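Local coordinates for nicotinate-nucleotide pyrophosphorylase (PDB 3L0G), which probably catalyses the phosphoribosyl transfer and decarboxylation that turn quinolinate into nicotinate mononucleotide on the route to NAD(+), at residues Gln135-Val145 against Val260-Leu270; Cys214-Glu222 against Glu240-Val248. All coordinates share one frame; numbering follows the deposited sequence.

Contact 1: residues Gln135-Val145 against Val260-Leu270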
loop_
_atom_site.group_PDB
_atom_site.type_symbol
_atom_site.label_atom_id
_atom_site.label_comp_id
_atom_site.label_asym_id
_atom_site.label_seq_id
_atom_site.Cartn_x
_atom_site.Cartn_y
_atom_site.Cartn_z
ATOM N N GLN C 135 19.736 24.869 -0.523
ATOM C CA GLN C 135 20.947 25.463 -0.004
ATOM C C GLN C 135 22.190 24.980 -0.759
ATOM O O GLN C 135 22.981 25.809 -1.174
ATOM C CB GLN C 135 21.072 25.208 1.499
ATOM C CG GLN C 135 22.121 26.041 2.156
ATOM C CD GLN C 135 22.189 25.854 3.693
ATOM O OE1 GLN C 135 23.015 26.488 4.349
ATOM N NE2 GLN C 135 21.318 25.018 4.251
ATOM N N PHE C 136 22.344 23.651 -0.938
ATOM C CA PHE C 136 23.483 23.097 -1.661
ATOM C C PHE C 136 23.456 23.494 -3.112
ATOM O O PHE C 136 24.486 23.819 -3.669
ATOM C CB PHE C 136 23.587 21.557 -1.548
ATOM C CG PHE C 136 24.165 21.088 -0.242
ATOM C CD1 PHE C 136 25.535 20.909 -0.099
ATOM C CD2 PHE C 136 23.352 20.816 0.824
ATOM C CE1 PHE C 136 26.070 20.493 1.079
ATOM C CE2 PHE C 136 23.875 20.407 2.028
ATOM C CZ PHE C 136 25.245 20.246 2.168
ATOM N N VAL C 137 22.280 23.496 -3.717
ATOM C CA VAL C 137 22.140 23.936 -5.110
ATOM C C VAL C 137 22.613 25.400 -5.296
ATOM O O VAL C 137 23.389 25.701 -6.188
ATOM C CB VAL C 137 20.680 23.709 -5.584
ATOM C CG1 VAL C 137 20.448 24.240 -7.003
ATOM C CG2 VAL C 137 20.345 22.208 -5.499
ATOM N N ASP C 138 22.153 26.304 -4.447
ATOM C CA ASP C 138 22.567 27.709 -4.540
ATOM C C ASP C 138 24.069 27.943 -4.426
ATOM O O ASP C 138 24.601 28.804 -5.063
ATOM C CB ASP C 138 21.820 28.548 -3.485
ATOM C CG ASP C 138 20.367 28.769 -3.861
ATOM O OD1 ASP C 138 19.987 28.513 -5.025
ATOM O OD2 ASP C 138 19.593 29.208 -3.018
ATOM N N GLU C 139 24.731 27.144 -3.618
ATOM C CA GLU C 139 26.115 27.319 -3.281
ATOM C C GLU C 139 27.023 26.800 -4.377
ATOM O O GLU C 139 28.195 27.186 -4.426
ATOM C CB GLU C 139 26.374 26.625 -1.926
ATOM C CG GLU C 139 27.780 26.650 -1.365
ATOM C CD GLU C 139 28.318 28.051 -1.165
ATOM O OE1 GLU C 139 27.536 29.032 -1.119
ATOM O OE2 GLU C 139 29.537 28.146 -1.069
ATOM N N VAL C 140 26.503 25.936 -5.258
ATOM C CA VAL C 140 27.256 25.510 -6.436
ATOM C C VAL C 140 26.818 26.278 -7.701
ATOM O O VAL C 140 27.231 25.922 -8.808
ATOM C CB VAL C 140 27.207 23.947 -6.632
ATOM C CG1 VAL C 140 27.567 23.234 -5.318
ATOM C CG2 VAL C 140 25.835 23.461 -7.123
ATOM N N SER C 141 26.023 27.344 -7.547
ATOM C CA SER C 141 25.567 28.128 -8.696
ATOM C C SER C 141 26.726 28.657 -9.540
ATOM O O SER C 141 27.769 29.027 -9.012
ATOM C CB SER C 141 24.728 29.323 -8.246
ATOM O OG SER C 141 24.221 30.011 -9.377
ATOM N N GLY C 142 26.524 28.716 -10.851
ATOM C CA GLY C 142 27.569 29.159 -11.780
ATOM C C GLY C 142 28.668 28.140 -12.015
ATOM O O GLY C 142 29.709 28.484 -12.591
ATOM N N THR C 143 28.471 26.904 -11.543
ATOM C CA THR C 143 29.249 25.742 -11.997
ATOM C C THR C 143 28.293 24.845 -12.769
ATOM O O THR C 143 27.072 25.049 -12.740
ATOM C CB THR C 143 29.861 24.931 -10.819
ATOM O OG1 THR C 143 28.833 24.196 -10.132
ATOM C CG2 THR C 143 30.583 25.841 -9.838
ATOM N N LYS C 144 28.810 23.823 -13.428
ATOM C CA LYS C 144 27.937 22.897 -14.164
ATOM C C LYS C 144 27.342 21.829 -13.268
ATOM O O LYS C 144 26.600 20.981 -13.744
ATOM C CB LYS C 144 28.692 22.206 -15.300
ATOM C CG LYS C 144 29.864 21.321 -14.836
ATOM C CD LYS C 144 30.555 20.691 -16.059
ATOM C CE LYS C 144 31.945 20.170 -15.747
ATOM N NZ LYS C 144 32.215 18.960 -16.590
ATOM N N VAL C 145 27.638 21.873 -11.974
ATOM C CA VAL C 145 27.287 20.765 -11.097
ATOM C C VAL C 145 25.784 20.674 -10.789
ATOM O O VAL C 145 25.119 21.689 -10.564
ATOM C CB VAL C 145 28.091 20.828 -9.800
ATOM C CG1 VAL C 145 27.615 19.778 -8.832
ATOM C CG2 VAL C 145 29.567 20.644 -10.111
ATOM N N VAL C 260 29.183 15.983 2.042
ATOM C CA VAL C 260 29.903 17.242 1.962
ATOM C C VAL C 260 29.279 18.268 2.907
ATOM O O VAL C 260 28.071 18.373 2.977
ATOM C CB VAL C 260 29.792 17.808 0.513
ATOM C CG1 VAL C 260 30.928 18.831 0.221
ATOM C CG2 VAL C 260 29.800 16.701 -0.478
ATOM N N ASN C 261 30.100 19.027 3.617
ATOM C CA ASN C 261 29.659 20.213 4.376
ATOM C C ASN C 261 29.212 21.326 3.406
ATOM O O ASN C 261 29.783 21.468 2.328
ATOM C CB ASN C 261 30.848 20.717 5.228
ATOM C CG ASN C 261 30.428 21.659 6.365
ATOM O OD1 ASN C 261 30.607 21.334 7.541
ATOM N ND2 ASN C 261 29.897 22.830 6.024
ATOM N N ILE C 262 28.234 22.143 3.784
ATOM C CA ILE C 262 27.861 23.305 2.957
ATOM C C ILE C 262 29.051 24.237 2.651
ATOM O O ILE C 262 29.108 24.876 1.595
ATOM C CB ILE C 262 26.716 24.134 3.597
ATOM C CG1 ILE C 262 26.137 25.146 2.608
ATOM C CG2 ILE C 262 27.191 24.867 4.860
ATOM C CD1 ILE C 262 25.585 24.521 1.358
ATOM N N ARG C 263 29.996 24.322 3.580
ATOM C CA ARG C 263 31.119 25.254 3.445
ATOM C C ARG C 263 32.247 24.660 2.608
ATOM O O ARG C 263 33.230 25.346 2.361
ATOM C CB ARG C 263 31.658 25.689 4.823
ATOM N N ASN C 264 32.124 23.399 2.180
ATOM C CA ASN C 264 33.134 22.824 1.309
ATOM C C ASN C 264 32.614 22.281 -0.040
ATOM O O ASN C 264 33.397 21.801 -0.863
ATOM C CB ASN C 264 34.016 21.857 2.138
ATOM C CG ASN C 264 33.999 20.439 1.650
ATOM O OD1 ASN C 264 33.082 19.652 1.962
ATOM N ND2 ASN C 264 35.066 20.062 0.931
ATOM N N VAL C 265 31.305 22.404 -0.298
ATOM C CA VAL C 265 30.718 21.871 -1.539
ATOM C C VAL C 265 31.100 22.717 -2.759
ATOM O O VAL C 265 31.385 22.153 -3.825
ATOM C CB VAL C 265 29.176 21.684 -1.447
ATOM C CG1 VAL C 265 28.436 23.010 -1.356
ATOM C CG2 VAL C 265 28.684 20.889 -2.609
ATOM N N ARG C 266 31.157 24.050 -2.616
ATOM C CA ARG C 266 31.601 24.878 -3.749
ATOM C C ARG C 266 32.995 24.508 -4.217
ATOM O O ARG C 266 33.236 24.393 -5.403
ATOM C CB ARG C 266 31.539 26.380 -3.457
ATOM C CG ARG C 266 31.724 27.211 -4.710
ATOM C CD ARG C 266 31.382 28.713 -4.513
ATOM N NE ARG C 266 31.441 29.391 -5.814
ATOM C CZ ARG C 266 30.471 29.356 -6.731
ATOM N NH1 ARG C 266 30.630 29.971 -7.898
ATOM N NH2 ARG C 266 29.345 28.686 -6.511
ATOM N N ASN C 267 33.907 24.314 -3.276
ATOM C CA ASN C 267 35.269 23.906 -3.617
ATOM C C ASN C 267 35.283 22.629 -4.441
ATOM O O ASN C 267 36.031 22.521 -5.408
ATOM C CB ASN C 267 36.108 23.674 -2.356
ATOM C CG ASN C 267 36.496 24.956 -1.658
ATOM O OD1 ASN C 267 36.595 24.980 -0.421
ATOM N ND2 ASN C 267 36.730 26.027 -2.430
ATOM N N ILE C 268 34.455 21.666 -4.044
ATOM C CA ILE C 268 34.330 20.418 -4.788
ATOM C C ILE C 268 33.772 20.724 -6.178
ATOM O O ILE C 268 34.278 20.192 -7.172
ATOM C CB ILE C 268 33.482 19.378 -4.035
ATOM C CG1 ILE C 268 34.228 18.948 -2.752
ATOM C CG2 ILE C 268 33.166 18.154 -4.934
ATOM C CD1 ILE C 268 33.486 17.970 -1.912
ATOM N N ALA C 269 32.776 21.612 -6.260
ATOM C CA ALA C 269 32.123 21.898 -7.541
ATOM C C ALA C 269 33.087 22.504 -8.566
ATOM O O ALA C 269 32.978 22.215 -9.739
ATOM C CB ALA C 269 30.893 22.784 -7.361
ATOM N N LEU C 270 34.024 23.332 -8.110
ATOM C CA LEU C 270 34.960 24.022 -9.013
ATOM C C LEU C 270 36.064 23.119 -9.584
ATOM O O LEU C 270 36.806 23.564 -10.448
ATOM C CB LEU C 270 35.614 25.220 -8.314
ATOM C CG LEU C 270 34.695 26.342 -7.831
ATOM C CD1 LEU C 270 35.485 27.259 -6.891
ATOM C CD2 LEU C 270 34.096 27.108 -9.010
HETATM O O HOH W 1 30.721 25.955 -0.421
#

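Contact 2: residues Cys214-Glu222 against Glu240-Val248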
loop_
_atom_site.group_PDB
_atom_site.type_symbol
_atom_site.label_atom_id
_atom_site.label_comp_id
_atom_site.label_asym_id
_atom_site.label_seq_id
_atom_site.Cartn_x
_atom_site.Cartn_y
_atom_site.Cartn_z
ATOM N N CYS C 214 34.420 4.226 -7.056
ATOM C CA CYS C 214 35.847 4.096 -6.866
ATOM C C CYS C 214 36.249 4.835 -5.591
ATOM O O CYS C 214 35.750 5.934 -5.322
ATOM C CB CYS C 214 36.543 4.726 -8.059
ATOM S SG CYS C 214 36.178 3.962 -9.683
ATOM N N ASP C 215 37.147 4.266 -4.806
ATOM C CA ASP C 215 37.704 5.015 -3.689
ATOM C C ASP C 215 39.190 5.294 -3.755
ATOM O O ASP C 215 39.740 5.796 -2.798
ATOM C CB ASP C 215 37.283 4.451 -2.329
ATOM C CG ASP C 215 37.650 3.033 -2.143
ATOM O OD1 ASP C 215 38.516 2.526 -2.894
ATOM O OD2 ASP C 215 37.046 2.413 -1.228
ATOM N N ASN C 216 39.829 5.030 -4.897
ATOM C CA ASN C 216 41.180 5.551 -5.129
ATOM C C ASN C 216 41.445 5.739 -6.599
ATOM O O ASN C 216 40.605 5.395 -7.447
ATOM C CB ASN C 216 42.242 4.660 -4.463
ATOM C CG ASN C 216 42.269 3.256 -5.039
ATOM O OD1 ASN C 216 42.136 3.071 -6.240
ATOM N ND2 ASN C 216 42.426 2.268 -4.181
ATOM N N ILE C 217 42.607 6.295 -6.924
ATOM C CA ILE C 217 42.897 6.665 -8.298
ATOM C C ILE C 217 43.111 5.422 -9.185
ATOM O O ILE C 217 42.729 5.398 -10.382
ATOM C CB ILE C 217 44.124 7.605 -8.338
ATOM C CG1 ILE C 217 43.694 9.019 -7.909
ATOM C CG2 ILE C 217 44.807 7.593 -9.712
ATOM C CD1 ILE C 217 42.704 9.694 -8.821
ATOM N N SER C 218 43.737 4.404 -8.612
ATOM C CA SER C 218 43.892 3.130 -9.305
ATOM C C SER C 218 42.533 2.586 -9.783
ATOM O O SER C 218 42.403 2.158 -10.912
ATOM C CB SER C 218 44.582 2.107 -8.386
ATOM O OG SER C 218 44.706 0.852 -9.058
ATOM N N GLN C 219 41.509 2.639 -8.943
ATOM C CA GLN C 219 40.177 2.165 -9.358
ATOM C C GLN C 219 39.529 3.043 -10.402
ATOM O O GLN C 219 38.847 2.547 -11.289
ATOM C CB GLN C 219 39.267 2.010 -8.146
ATOM C CG GLN C 219 39.700 0.875 -7.230
ATOM C CD GLN C 219 38.752 0.671 -6.093
ATOM O OE1 GLN C 219 38.218 1.635 -5.549
ATOM N NE2 GLN C 219 38.507 -0.586 -5.734
ATOM N N VAL C 220 39.774 4.347 -10.335
ATOM C CA VAL C 220 39.364 5.240 -11.403
ATOM C C VAL C 220 40.056 4.878 -12.742
ATOM O O VAL C 220 39.401 4.756 -13.780
ATOM C CB VAL C 220 39.668 6.698 -11.069
ATOM C CG1 VAL C 220 39.408 7.556 -12.274
ATOM C CG2 VAL C 220 38.824 7.180 -9.849
ATOM N N GLU C 221 41.367 4.673 -12.700
ATOM C CA GLU C 221 42.121 4.298 -13.905
ATOM C C GLU C 221 41.590 3.017 -14.558
ATOM O O GLU C 221 41.463 2.956 -15.803
ATOM C CB GLU C 221 43.621 4.151 -13.596
ATOM C CG GLU C 221 44.316 5.504 -13.459
ATOM C CD GLU C 221 45.708 5.432 -12.844
ATOM O OE1 GLU C 221 45.961 4.545 -12.018
ATOM O OE2 GLU C 221 46.555 6.296 -13.169
ATOM N N GLU C 222 41.280 2.007 -13.729
ATOM C CA GLU C 222 40.817 0.717 -14.240
ATOM C C GLU C 222 39.383 0.821 -14.782
ATOM O O GLU C 222 39.052 0.177 -15.758
ATOM C CB GLU C 222 40.929 -0.398 -13.183
ATOM C CG GLU C 222 40.496 -1.771 -13.692
ATOM C CD GLU C 222 40.625 -2.887 -12.665
ATOM O OE1 GLU C 222 40.978 -2.643 -11.480
ATOM O OE2 GLU C 222 40.394 -4.047 -13.066
ATOM N N GLU C 240 42.702 14.234 -4.536
ATOM C CA GLU C 240 42.375 13.076 -5.382
ATOM C C GLU C 240 41.268 13.390 -6.385
ATOM O O GLU C 240 41.294 12.881 -7.501
ATOM C CB GLU C 240 41.914 11.875 -4.570
ATOM C CG GLU C 240 43.016 11.010 -4.035
ATOM C CD GLU C 240 42.495 9.977 -3.057
ATOM O OE1 GLU C 240 41.890 10.359 -2.037
ATOM O OE2 GLU C 240 42.670 8.779 -3.325
ATOM N N ILE C 241 40.295 14.200 -5.979
ATOM C CA ILE C 241 39.213 14.550 -6.873
ATOM C C ILE C 241 39.804 15.317 -8.055
ATOM O O ILE C 241 39.476 15.039 -9.210
ATOM C CB ILE C 241 38.096 15.339 -6.164
ATOM C CG1 ILE C 241 37.363 14.433 -5.175
ATOM C CG2 ILE C 241 37.076 15.909 -7.200
ATOM C CD1 ILE C 241 36.546 15.185 -4.138
ATOM N N LYS C 242 40.693 16.264 -7.765
ATOM C CA LYS C 242 41.316 17.048 -8.832
ATOM C C LYS C 242 42.145 16.144 -9.731
ATOM O O LYS C 242 42.142 16.312 -10.930
ATOM C CB LYS C 242 42.169 18.192 -8.286
ATOM C CG LYS C 242 41.341 19.364 -7.731
ATOM C CD LYS C 242 42.266 20.453 -7.110
ATOM C CE LYS C 242 41.460 21.692 -6.646
ATOM N NZ LYS C 242 42.362 22.782 -6.104
ATOM N N LYS C 243 42.821 15.152 -9.160
ATOM C CA LYS C 243 43.593 14.221 -9.991
ATOM C C LYS C 243 42.686 13.393 -10.879
ATOM O O LYS C 243 43.041 13.095 -12.015
ATOM C CB LYS C 243 44.459 13.314 -9.116
ATOM C CG LYS C 243 45.265 12.276 -9.833
ATOM C CD LYS C 243 46.524 12.883 -10.369
ATOM C CE LYS C 243 47.223 11.977 -11.398
ATOM N NZ LYS C 243 48.548 12.559 -11.732
ATOM N N ALA C 244 41.527 12.990 -10.349
ATOM C CA ALA C 244 40.599 12.168 -11.102
ATOM C C ALA C 244 40.059 12.934 -12.296
ATOM O O ALA C 244 40.049 12.418 -13.397
ATOM C CB ALA C 244 39.446 11.682 -10.210
ATOM N N VAL C 245 39.627 14.172 -12.074
ATOM C CA VAL C 245 39.089 15.009 -13.142
ATOM C C VAL C 245 40.101 15.073 -14.283
ATOM O O VAL C 245 39.740 14.923 -15.451
ATOM C CB VAL C 245 38.755 16.439 -12.658
ATOM C CG1 VAL C 245 38.433 17.360 -13.829
ATOM C CG2 VAL C 245 37.588 16.426 -11.659
ATOM N N ASP C 246 41.370 15.260 -13.939
ATOM C CA ASP C 246 42.422 15.350 -14.940
ATOM C C ASP C 246 42.581 14.059 -15.744
ATOM O O ASP C 246 42.671 14.073 -16.971
ATOM C CB ASP C 246 43.740 15.668 -14.261
ATOM C CG ASP C 246 44.823 15.918 -15.245
ATOM O OD1 ASP C 246 44.741 16.950 -15.936
ATOM O OD2 ASP C 246 45.728 15.070 -15.334
ATOM N N ILE C 247 42.638 12.931 -15.041
ATOM C CA ILE C 247 42.831 11.621 -15.675
ATOM C C ILE C 247 41.632 11.274 -16.536
ATOM O O ILE C 247 41.764 10.746 -17.606
ATOM C CB ILE C 247 42.997 10.475 -14.633
ATOM C CG1 ILE C 247 44.314 10.623 -13.866
ATOM C CG2 ILE C 247 42.961 9.110 -15.328
ATOM C CD1 ILE C 247 44.434 9.713 -12.653
ATOM N N VAL C 248 40.436 11.563 -16.020
ATOM C CA VAL C 248 39.204 11.219 -16.754
ATOM C C VAL C 248 39.106 12.055 -18.045
ATOM O O VAL C 248 38.678 11.557 -19.088
ATOM C CB VAL C 248 37.930 11.400 -15.884
ATOM C CG1 VAL C 248 36.670 11.295 -16.748
ATOM C CG2 VAL C 248 37.898 10.378 -14.714
#

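Contact 1: residues Gln135-Val145 against Val260-Leu270
The carbonyl oxygen S141 O is held by two nitrogens of one guanidinium: R266 NH2, 3.0 Å from it, uses a lone pair in the carbonyl plane, whereas R266 NH1, 3.2 Å from S141 O, approaches almost along the C=O axis. R266 NH2 also donates to E139 O, 2.8 Å away, from above that carbonyl's plane. Both oxygens lie in the guanidinium plane, so three bonds fix its rotation, and its several N-H groups let arginine serve E139 O near the helix end and S141 O in the following turn at once. Its chain reaches there with CG anti to the backbone N (chi1 -168°) and the rest extended. A water joins E139 OE2, I262 O and R266 N. Helix 116-139 here gives way to the first strand, 146-148, of the parallel-stranded alpha/beta barrel domain of this family, and the axes of 135-139 and 262-269 make an angle of 43°. Apolar residues line the inner side: I262 CD1 sits over one face of the F136 ring, 4.0 Å from its centroid, while V265 CG1 comes within 3.8 Å of F136 CD1. Farther along, the small A269 lets the type II turn V140-T143 and the chain just beyond it come close, A269 CB touching V140 CG1, T143 OG1 and V145 CG2. T143 OG1 donates to V140 O at 2.7 Å, and by accepting from V145 N it closes an ST turn.

Contact 2: residues Cys214-Glu222 against Glu240-Val248
I217 is a knob set into a hole formed by E240, K243, A244 and I247, where two neighbouring helices of the alpha/beta barrel domain run side by side in the same direction, as beta-alpha-beta crossovers between parallel strands require; the axes of 217-222 and 240-248 differ by 18°. The packing is tightest here. I217 CG2, anti to the backbone N, meets I247 CD1 at 3.6 Å. I217 CD1 lies 3.7 Å from E240 O and also touches K243 CG. A branched isoleucine suits the site because its two arms reach different walls of the hole, and the small A244 lets the longer arm settle against the helix backbone. Deeper, V220 CG1 crosses V248 CG2 at about a right angle, 4.0 Å apart; V220 also touches strand 230-234, and V248 touches strand 253-257. The outer side is looser. No hydrogen bond joins the two segments. E221 brings OE2 no nearer than 4.1 Å to I247 CD1, and K243 touches I217 through its aliphatic CB and CG while its end leads away, leaving NZ 6.7 Å from E221 OE2. At the start of helix 217-225 the asparagine N216 serves as N-cap, its OD1 accepting from Q219 N at 2.8 Å.

Overall arrangement
Contacts 1 and 2 lie on the same side of the chain's centre, their own centres 20 Å apart and their nearest atoms about 5 Å apart without touching. Contact 2 is nested within the chain loop that contact 1 closes: 214-222 and 240-248 come from adjacent parallel strand-helix units, whereas 135-145 and 260-270 bring together parts 115 residues apart. The sheet order explains this, for strand 146-148, which follows 135-145, lies next to strand 275-277, which follows 260-270. The short link is at T271, which I241 and K242 touch and whose OG1 bonds to I268 O. Both contacts pack helices of the barrel domain, and neither segment pair touches another chain of the tetrameric assembly.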